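Local coordinates for protein exopolygalacturonate lyase (Vibrio vulnificus, PDB 5A29) that probably cleaves pectate-type polysaccharides by beta-elimination, as a manganese-binding lyase of polysaccharide lyase family 2, at residues A[81-89]-A[129-137]; A[149-157]-A[193-201]. All blocks are in the same frame, centred on the assembly; numbering follows the deposited sequence.

Contact 1. Residues A[81-89]-A[129-137]. With MN (manganese (II) ion), chain C.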
loop_
_atom_site.group_PDB
_atom_site.type_symbol
_atom_site.label_atom_id
_atom_site.label_comp_id
_atom_site.label_asym_id
_atom_site.label_seq_id
_atom_site.Cartn_x
_atom_site.Cartn_y
_atom_site.Cartn_z
ATOM N N ILE A 81 -0.224 20.842 -7.328
ATOM C CA ILE A 81 0.416 19.783 -6.470
ATOM C C ILE A 81 1.497 19.037 -7.219
ATOM O O ILE A 81 1.238 18.482 -8.301
ATOM C CB ILE A 81 -0.647 18.763 -5.991
ATOM C CG1 ILE A 81 -1.702 19.495 -5.186
ATOM C CG2 ILE A 81 0.041 17.628 -5.164
ATOM C CD1 ILE A 81 -3.029 18.797 -5.085
ATOM N N SER A 82 2.718 19.032 -6.692
ATOM C CA SER A 82 3.708 18.010 -7.050
ATOM C C SER A 82 4.170 17.225 -5.768
ATOM O O SER A 82 4.980 17.723 -4.972
ATOM C CB SER A 82 4.901 18.684 -7.691
ATOM O OG SER A 82 5.897 17.761 -8.099
ATOM N N ASN A 83 3.721 15.979 -5.623
ATOM C CA ASN A 83 4.043 15.175 -4.413
ATOM C C ASN A 83 4.691 13.899 -4.902
ATOM O O ASN A 83 4.011 13.014 -5.381
ATOM C CB ASN A 83 2.739 14.908 -3.649
ATOM C CG ASN A 83 2.998 14.317 -2.254
ATOM O OD1 ASN A 83 3.984 13.632 -2.052
ATOM N ND2 ASN A 83 2.118 14.564 -1.333
ATOM N N PHE A 84 6.017 13.820 -4.793
ATOM C CA PHE A 84 6.813 12.745 -5.308
ATOM C C PHE A 84 6.425 11.407 -4.673
ATOM O O PHE A 84 6.584 10.376 -5.353
ATOM C CB PHE A 84 8.313 13.053 -5.092
ATOM C CG PHE A 84 9.275 12.158 -5.831
ATOM C CD1 PHE A 84 9.197 11.984 -7.229
ATOM C CD2 PHE A 84 10.298 11.513 -5.147
ATOM C CE1 PHE A 84 10.117 11.226 -7.926
ATOM C CE2 PHE A 84 11.209 10.719 -5.812
ATOM C CZ PHE A 84 11.148 10.583 -7.237
ATOM N N ALA A 85 5.828 11.425 -3.464
ATOM C CA ALA A 85 5.363 10.176 -2.802
ATOM C C ALA A 85 4.135 9.536 -3.558
ATOM O O ALA A 85 3.826 8.352 -3.378
ATOM C CB ALA A 85 4.982 10.463 -1.348
ATOM N N ASN A 86 3.442 10.349 -4.369
ATOM C CA ASN A 86 2.264 9.925 -5.143
ATOM C C ASN A 86 2.615 9.620 -6.633
ATOM O O ASN A 86 1.724 9.676 -7.496
ATOM C CB ASN A 86 1.191 11.062 -5.134
ATOM C CG ASN A 86 0.673 11.365 -3.721
ATOM O OD1 ASN A 86 0.957 10.623 -2.786
ATOM N ND2 ASN A 86 -0.067 12.457 -3.561
ATOM N N GLN A 87 3.902 9.474 -6.944
ATOM C CA GLN A 87 4.356 9.330 -8.342
ATOM C C GLN A 87 5.260 8.146 -8.477
ATOM O O GLN A 87 5.816 7.916 -9.540
ATOM C CB GLN A 87 5.121 10.577 -8.774
ATOM C CG GLN A 87 4.222 11.820 -8.645
ATOM C CD GLN A 87 4.985 13.109 -8.948
ATOM O OE1 GLN A 87 6.139 13.082 -9.390
ATOM N NE2 GLN A 87 4.352 14.228 -8.676
ATOM N N GLN A 88 5.383 7.334 -7.416
ATOM C CA GLN A 88 6.328 6.196 -7.504
ATOM C C GLN A 88 5.876 5.168 -8.546
ATOM O O GLN A 88 6.723 4.475 -9.150
ATOM C CB GLN A 88 6.543 5.546 -6.101
ATOM C CG GLN A 88 6.984 6.587 -5.038
ATOM C CD GLN A 88 8.413 7.047 -5.321
ATOM O OE1 GLN A 88 9.310 6.220 -5.388
ATOM N NE2 GLN A 88 8.619 8.352 -5.588
ATOM N N ASN A 89 4.559 4.992 -8.685
ATOM C CA ASN A 89 4.092 4.033 -9.679
ATOM C C ASN A 89 4.294 4.516 -11.108
ATOM O O ASN A 89 4.426 3.708 -12.002
ATOM C CB ASN A 89 2.674 3.622 -9.453
ATOM C CG ASN A 89 2.543 2.852 -8.204
ATOM O OD1 ASN A 89 3.263 1.852 -8.002
ATOM N ND2 ASN A 89 1.571 3.251 -7.367
ATOM N N TYR A 129 10.809 16.081 1.068
ATOM C CA TYR A 129 9.560 16.846 1.123
ATOM C C TYR A 129 8.453 16.227 0.262
ATOM O O TYR A 129 8.281 16.604 -0.907
ATOM C CB TYR A 129 9.751 18.307 0.697
ATOM C CG TYR A 129 10.746 19.073 1.619
ATOM C CD1 TYR A 129 10.470 19.217 2.982
ATOM C CD2 TYR A 129 11.922 19.656 1.102
ATOM C CE1 TYR A 129 11.359 19.906 3.831
ATOM C CE2 TYR A 129 12.826 20.355 1.945
ATOM C CZ TYR A 129 12.512 20.479 3.295
ATOM O OH TYR A 129 13.333 21.164 4.164
ATOM N N TRP A 130 7.639 15.373 0.868
ATOM C CA TRP A 130 6.613 14.593 0.145
ATOM C C TRP A 130 5.692 13.967 1.194
ATOM O O TRP A 130 5.840 14.230 2.415
ATOM C CB TRP A 130 7.280 13.512 -0.751
ATOM C CG TRP A 130 7.914 12.356 0.020
ATOM C CD1 TRP A 130 8.053 12.246 1.401
ATOM C CD2 TRP A 130 8.500 11.186 -0.527
ATOM N NE1 TRP A 130 8.628 11.027 1.712
ATOM C CE2 TRP A 130 8.974 10.390 0.559
ATOM C CE3 TRP A 130 8.667 10.707 -1.835
ATOM C CZ2 TRP A 130 9.571 9.157 0.368
ATOM C CZ3 TRP A 130 9.308 9.493 -2.020
ATOM C CH2 TRP A 130 9.738 8.721 -0.924
ATOM N N GLY A 131 4.703 13.188 0.744
ATOM C CA GLY A 131 3.900 12.388 1.670
ATOM C C GLY A 131 2.588 13.043 2.023
ATOM O O GLY A 131 2.094 13.948 1.328
ATOM N N GLY A 132 1.988 12.535 3.081
ATOM C CA GLY A 132 0.599 12.867 3.424
ATOM C C GLY A 132 0.336 14.327 3.806
ATOM O O GLY A 132 -0.816 14.793 3.707
ATOM N N HIS A 133 1.362 15.045 4.252
ATOM C CA HIS A 133 1.156 16.418 4.820
ATOM C C HIS A 133 2.226 17.338 4.314
ATOM O O HIS A 133 2.480 18.392 4.932
ATOM C CB HIS A 133 1.256 16.400 6.362
ATOM C CG HIS A 133 0.163 15.664 7.070
ATOM N ND1 HIS A 133 -1.171 15.840 6.810
ATOM C CD2 HIS A 133 0.229 14.757 8.071
ATOM C CE1 HIS A 133 -1.894 15.070 7.620
ATOM N NE2 HIS A 133 -1.060 14.403 8.397
ATOM N N ARG A 134 2.891 16.987 3.195
ATOM C CA ARG A 134 3.848 17.924 2.612
ATOM C C ARG A 134 3.991 17.696 1.095
ATOM O O ARG A 134 4.163 16.568 0.655
ATOM C CB ARG A 134 5.269 17.751 3.199
ATOM C CG ARG A 134 6.086 19.063 3.194
ATOM C CD ARG A 134 5.560 19.945 4.332
ATOM N NE ARG A 134 5.937 21.369 4.271
ATOM C CZ ARG A 134 7.110 21.811 4.673
ATOM N NH1 ARG A 134 8.031 20.931 5.056
ATOM N NH2 ARG A 134 7.380 23.117 4.652
ATOM N N PHE A 135 4.079 18.771 0.310
ATOM C CA PHE A 135 4.352 18.601 -1.119
ATOM C C PHE A 135 5.002 19.872 -1.691
ATOM O O PHE A 135 5.128 20.876 -0.990
ATOM C CB PHE A 135 3.057 18.207 -1.887
ATOM C CG PHE A 135 1.982 19.281 -1.934
ATOM C CD1 PHE A 135 1.993 20.275 -2.939
ATOM C CD2 PHE A 135 0.940 19.284 -1.022
ATOM C CE1 PHE A 135 0.985 21.246 -3.030
ATOM C CE2 PHE A 135 -0.070 20.269 -1.085
ATOM C CZ PHE A 135 -0.049 21.254 -2.081
ATOM N N VAL A 136 5.374 19.831 -2.966
ATOM C CA VAL A 136 6.036 20.979 -3.634
ATOM C C VAL A 136 5.021 21.702 -4.558
ATOM O O VAL A 136 4.259 21.045 -5.275
ATOM C CB VAL A 136 7.247 20.503 -4.414
ATOM C CG1 VAL A 136 7.983 21.714 -5.059
ATOM C CG2 VAL A 136 8.237 19.816 -3.466
ATOM N N ASN A 137 4.919 23.036 -4.449
ATOM C CA ASN A 137 4.122 23.848 -5.385
ATOM C C ASN A 137 4.745 23.716 -6.791
ATOM O O ASN A 137 5.910 24.103 -7.009
ATOM C CB ASN A 137 4.092 25.344 -4.944
ATOM C CG ASN A 137 3.043 26.158 -5.707
ATOM O OD1 ASN A 137 3.005 26.136 -6.945
ATOM N ND2 ASN A 137 2.147 26.808 -4.981
HETATM MN MN MN C . -1.517 12.748 9.644
HETATM O O HOH W 1 7.060 16.139 -3.413
HETATM O O HOH W 2 -3.039 12.098 8.104
#

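Contact 2. Residues A[149-157]-A[193-201]. With MN (manganese (II) ion), chain C; SRT (S,R meso-tartaric acid), chain R; EDO (1,2-ethanediol), chain G; EDO (1,2-ethanediol), chain E.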
loop_
_atom_site.group_PDB
_atom_site.type_symbol
_atom_site.label_atom_id
_atom_site.label_comp_id
_atom_site.label_asym_id
_atom_site.label_seq_id
_atom_site.Cartn_x
_atom_site.Cartn_y
_atom_site.Cartn_z
ATOM N N LYS A 149 -0.171 24.121 10.563
ATOM C CA LYS A 149 0.642 23.805 11.758
ATOM C C LYS A 149 1.053 22.341 11.815
ATOM O O LYS A 149 1.393 21.817 12.874
ATOM C CB LYS A 149 -0.094 24.157 13.054
ATOM C CG LYS A 149 -0.445 25.633 13.233
ATOM C CD LYS A 149 -1.143 25.825 14.575
ATOM C CE LYS A 149 -2.559 26.376 14.422
ATOM N NZ LYS A 149 -2.563 27.784 13.926
ATOM N N ASN A 150 1.013 21.669 10.669
ATOM C CA ASN A 150 1.392 20.264 10.630
ATOM C C ASN A 150 2.168 19.945 9.350
ATOM O O ASN A 150 1.815 19.026 8.610
ATOM C CB ASN A 150 0.164 19.352 10.804
ATOM C CG ASN A 150 0.566 17.911 11.112
ATOM O OD1 ASN A 150 1.516 17.699 11.844
ATOM N ND2 ASN A 150 -0.098 16.926 10.488
ATOM N N SER A 151 3.224 20.713 9.118
ATOM C CA SER A 151 4.138 20.467 8.041
ATOM C C SER A 151 5.152 19.382 8.426
ATOM O O SER A 151 6.254 19.683 8.929
ATOM C CB SER A 151 4.838 21.777 7.651
ATOM O OG SER A 151 3.836 22.571 7.052
ATOM N N VAL A 152 4.773 18.118 8.192
ATOM C CA VAL A 152 5.514 17.011 8.718
ATOM C C VAL A 152 5.664 15.948 7.620
ATOM O O VAL A 152 4.982 16.045 6.592
ATOM C CB VAL A 152 4.801 16.412 9.940
ATOM C CG1 VAL A 152 4.787 17.479 11.052
ATOM C CG2 VAL A 152 3.362 15.938 9.600
ATOM N N HIS A 153 6.565 14.983 7.836
ATOM C CA HIS A 153 6.763 13.841 6.929
ATOM C C HIS A 153 5.839 12.707 7.358
ATOM O O HIS A 153 6.000 12.198 8.495
ATOM C CB HIS A 153 8.227 13.392 7.054
ATOM C CG HIS A 153 8.567 12.157 6.274
ATOM N ND1 HIS A 153 8.535 10.885 6.810
ATOM C CD2 HIS A 153 8.983 12.013 4.986
ATOM C CE1 HIS A 153 8.876 10.006 5.877
ATOM N NE2 HIS A 153 9.180 10.671 4.766
ATOM N N GLU A 154 4.875 12.303 6.496
ATOM C CA GLU A 154 3.958 11.225 6.823
ATOM C C GLU A 154 3.883 10.205 5.640
ATOM O O GLU A 154 3.557 10.607 4.520
ATOM C CB GLU A 154 2.556 11.770 7.047
ATOM C CG GLU A 154 1.454 10.701 7.212
ATOM C CD GLU A 154 0.111 11.281 7.590
ATOM O OE1 GLU A 154 -0.009 11.834 8.724
ATOM O OE2 GLU A 154 -0.938 11.163 6.814
ATOM N N LEU A 155 4.112 8.936 5.929
ATOM C CA LEU A 155 3.856 7.822 5.001
ATOM C C LEU A 155 2.884 6.837 5.639
ATOM O O LEU A 155 2.700 6.786 6.887
ATOM C CB LEU A 155 5.152 7.088 4.655
ATOM C CG LEU A 155 6.317 7.866 4.016
ATOM C CD1 LEU A 155 7.356 6.862 3.598
ATOM C CD2 LEU A 155 5.779 8.624 2.819
ATOM N N LYS A 156 2.240 6.047 4.787
ATOM C CA LYS A 156 1.282 5.066 5.250
ATOM C C LYS A 156 1.122 4.026 4.139
ATOM O O LYS A 156 0.308 4.240 3.227
ATOM C CB LYS A 156 -0.081 5.737 5.550
ATOM C CG LYS A 156 -1.131 4.820 6.200
ATOM C CD LYS A 156 -2.509 5.526 6.182
ATOM C CE LYS A 156 -3.636 4.631 6.709
ATOM N NZ LYS A 156 -4.962 5.358 6.840
ATOM N N ASN A 157 1.869 2.929 4.233
ATOM C CA ASN A 157 1.921 1.888 3.178
ATOM C C ASN A 157 2.222 2.543 1.807
ATOM O O ASN A 157 1.542 2.242 0.798
ATOM C CB ASN A 157 0.626 1.066 3.091
ATOM C CG ASN A 157 0.452 0.122 4.259
ATOM O OD1 ASN A 157 1.398 -0.069 5.061
ATOM N ND2 ASN A 157 -0.748 -0.438 4.403
ATOM N N MET A 193 5.723 3.993 16.989
ATOM C CA MET A 193 6.089 4.735 15.748
ATOM C C MET A 193 5.152 5.899 15.588
ATOM O O MET A 193 3.942 5.696 15.616
ATOM C CB MET A 193 5.873 3.794 14.529
ATOM C CG MET A 193 6.889 2.649 14.662
ATOM S SD MET A 193 6.590 1.254 13.515
ATOM C CE MET A 193 5.283 0.316 14.300
ATOM N N GLY A 194 5.710 7.096 15.452
ATOM C CA GLY A 194 4.898 8.299 15.261
ATOM C C GLY A 194 4.566 8.337 13.759
ATOM O O GLY A 194 5.306 7.816 12.942
ATOM N N ARG A 195 3.435 8.914 13.420
ATOM C CA ARG A 195 3.038 9.097 12.015
ATOM C C ARG A 195 3.607 10.391 11.472
ATOM O O ARG A 195 3.757 10.548 10.280
ATOM C CB ARG A 195 1.504 9.200 11.959
ATOM C CG ARG A 195 0.953 9.125 10.523
ATOM C CD ARG A 195 1.272 7.766 9.873
ATOM N NE ARG A 195 0.555 6.673 10.563
ATOM C CZ ARG A 195 0.529 5.415 10.096
ATOM N NH1 ARG A 195 1.161 5.127 8.932
ATOM N NH2 ARG A 195 -0.185 4.496 10.727
ATOM N N HIS A 196 3.845 11.374 12.341
ATOM C CA HIS A 196 4.161 12.708 11.846
ATOM C C HIS A 196 5.612 13.042 12.078
ATOM O O HIS A 196 5.963 13.540 13.145
ATOM C CB HIS A 196 3.263 13.723 12.528
ATOM C CG HIS A 196 1.848 13.636 12.096
ATOM N ND1 HIS A 196 0.808 14.178 12.815
ATOM C CD2 HIS A 196 1.288 13.017 11.020
ATOM C CE1 HIS A 196 -0.336 13.943 12.170
ATOM N NE2 HIS A 196 -0.059 13.256 11.073
ATOM N N GLY A 197 6.478 12.734 11.118
ATOM C CA GLY A 197 7.924 12.854 11.318
ATOM C C GLY A 197 8.398 14.298 11.193
ATOM O O GLY A 197 7.912 15.089 10.299
ATOM N N SER A 198 9.302 14.702 12.094
ATOM C CA SER A 198 9.669 16.124 12.113
ATOM C C SER A 198 10.785 16.444 11.117
ATOM O O SER A 198 11.813 15.752 11.102
ATOM C CB SER A 198 10.175 16.561 13.522
ATOM O OG SER A 198 10.591 17.912 13.368
ATOM N N TYR A 199 10.604 17.491 10.311
ATOM C CA TYR A 199 11.708 17.970 9.458
ATOM C C TYR A 199 12.863 18.646 10.298
ATOM O O TYR A 199 13.905 18.941 9.740
ATOM C CB TYR A 199 11.241 18.892 8.307
ATOM C CG TYR A 199 10.444 18.143 7.237
ATOM C CD1 TYR A 199 11.090 17.264 6.337
ATOM C CD2 TYR A 199 9.062 18.239 7.190
ATOM C CE1 TYR A 199 10.377 16.581 5.347
ATOM C CE2 TYR A 199 8.327 17.530 6.218
ATOM C CZ TYR A 199 8.986 16.696 5.329
ATOM O OH TYR A 199 8.263 15.965 4.411
ATOM N N SER A 200 12.665 18.811 11.606
ATOM C CA SER A 200 13.718 19.334 12.522
ATOM C C SER A 200 14.430 18.246 13.303
ATOM O O SER A 200 15.214 18.563 14.162
ATOM C CB SER A 200 13.093 20.225 13.583
ATOM O OG SER A 200 12.332 21.233 12.986
ATOM N N LYS A 201 14.099 16.973 13.100
ATOM C CA LYS A 201 14.726 15.915 13.882
ATOM C C LYS A 201 16.147 15.823 13.378
ATOM O O LYS A 201 16.341 15.872 12.170
ATOM C CB LYS A 201 13.964 14.591 13.669
ATOM C CG LYS A 201 14.587 13.394 14.341
ATOM C CD LYS A 201 13.988 13.257 15.743
ATOM C CE LYS A 201 14.768 12.214 16.554
ATOM N NZ LYS A 201 14.356 12.393 17.974
HETATM MN MN MN C . -1.517 12.748 9.644
HETATM O O1 SRT R . -6.799 4.608 5.187
HETATM O O11 SRT R . -5.206 3.908 3.899
HETATM C C1 SRT R . -6.406 3.919 4.236
HETATM C C2 SRT R . -7.443 3.039 3.560
HETATM O O2 SRT R . -8.124 3.612 2.463
HETATM C C3 SRT R . -6.849 1.663 3.272
HETATM O O3 SRT R . -6.701 1.136 4.604
HETATM C C4 SRT R . -7.757 0.883 2.347
HETATM O O4 SRT R . -7.416 0.937 1.146
HETATM O O41 SRT R . -8.828 0.311 2.745
HETATM C C1 EDO G . 2.938 11.759 15.908
HETATM O O1 EDO G . 4.207 11.528 15.253
HETATM C C2 EDO G . 1.766 11.015 15.252
HETATM O O2 EDO G . 1.616 9.639 15.722
HETATM C C1 EDO E . 6.041 5.094 9.857
HETATM O O1 EDO E . 5.798 4.312 8.669
HETATM C C2 EDO E . 4.800 5.970 9.964
HETATM O O2 EDO E . 4.823 6.961 8.880
HETATM O O HOH W 3 8.168 19.269 10.729
HETATM O O HOH W 2 -3.039 12.098 8.104
#

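Contact 1. Residues A[81-89]-A[129-137]
The methyl of Ala85 lies over one face of the Trp130 indole, offset toward the rim, its CB 3.7 Å from Trp130 CD2. Gln88 brings its amide nitrogen to the indole edge near CZ3, with the amide and ring planes almost perpendicular, while Phe84 CD2 meets Trp130 CE3 obliquely. Gln88 NE2 also sits over the centre of one face of the Phe84 ring and donates a nearly straight bond to Phe84 O at 2.9 Å; with OE1 bonded to Tyr161 N, both ends of the amide are held. The Phe135 ring has Ile81 over one face, CG1 making a CH-pi contact 4.2 Å from the ring centroid. With chi1 67°, Phe135 CG sits between its backbone N and carbonyl carbon, turning the ring toward Ile81 of strand 78-82; Trp71 of strand 70-72 also packs against it.

Between these patches the Asn83 amide pairs with the backbone of Gly131 through both ends. Gly131 N donates to Asn83 OD1 at 2.9 Å, in the carbonyl plane and on a lone pair; Asn83 ND2 donates to Gly131 O at 2.7 Å. OD1 also accepts from Ala85 N, closing an Asx turn. Ser82 and Val136 form an antiparallel hydrogen-bonded pair, and a water links Ser82 O, Phe84 N and Tyr129 O.

The buried Asn83 amide therefore does much of the joining, both of its polar ends meeting backbone. This should steady Gly131 and the loop that leads to His133, whose NE2 binds manganese at 2.1 Å.

Contact 2. Residues A[149-157]-A[193-201]
The carbonyl oxygen of Leu155 is gripped by two donors. Arg195 NH1 reaches Leu155 O at 3.1 Å, in the carbonyl plane and on a lone pair, while the guanidinium presents its edge; a 1,2-ethanediol, probably from the crystallisation liquor, donates to the same oxygen. Bends at chi2 and chi3 fold the arginine back to this carbonyl, with Arg195 CG beside the Glu154 carboxylate and NH2 held by Asn235.

Next to it the segments are joined by a single antiparallel bridge, His153 N donating to Gly197 O at 2.8 Å and Gly197 N to His153 O at 2.7 Å. Directly after His153 and before Gly197, Glu154 and His196 lie side by side, pointing the same way with their flat groups nearly coplanar (9° apart). Both bind manganese, Glu154 OE1 at 2.0 Å and His196 NE2 at 2.1 Å. The second oxygen, OE2, accepts from a metal-bound water and bonds to Tyr548, which should steady the carboxylate. Asn150, itself tied to Gln147, brings ND2 over one face of the His196 ring near its rim, 3.4 Å from His196 CE1, with the amide tilted 60° to the ring. Further along, the extended Lys156 donates a hydrogen bond from NZ to O1 of a bound meso-tartaric acid at 2.6 Å; Lys333 also bonds to that ligand.

At the other end Tyr199 turns its ring edge to Ser151 O, and its hydroxyl bonds to Phe128 O. Both segments are loops: helix 170-184 backs them where His153 bonds to Tyr176 and His184, and helix 234-250 meets Leu155 and Lys156.

From the N terminus, contact 1 comes first: strand 78-82 runs into helix 88-101, and after that helix and helix 105-120 the chain returns at 129-137, closing a largely helical loop. Strand 143-144 then extends the antiparallel sheet. Contact 2 opens in the loop beyond it and closes after helices 162-168 and 170-184. The two closures follow in series, neither nested nor crossed, yet they meet in space: Gly132 N probably donates to Glu154 O at 2.9 Å, and Trp130 packs against His153. His133 from contact 1 joins Glu154 and His196 from contact 2 on one manganese, so the metal ties the sheet region to the two loops flanking helices 162-168 and 170-184.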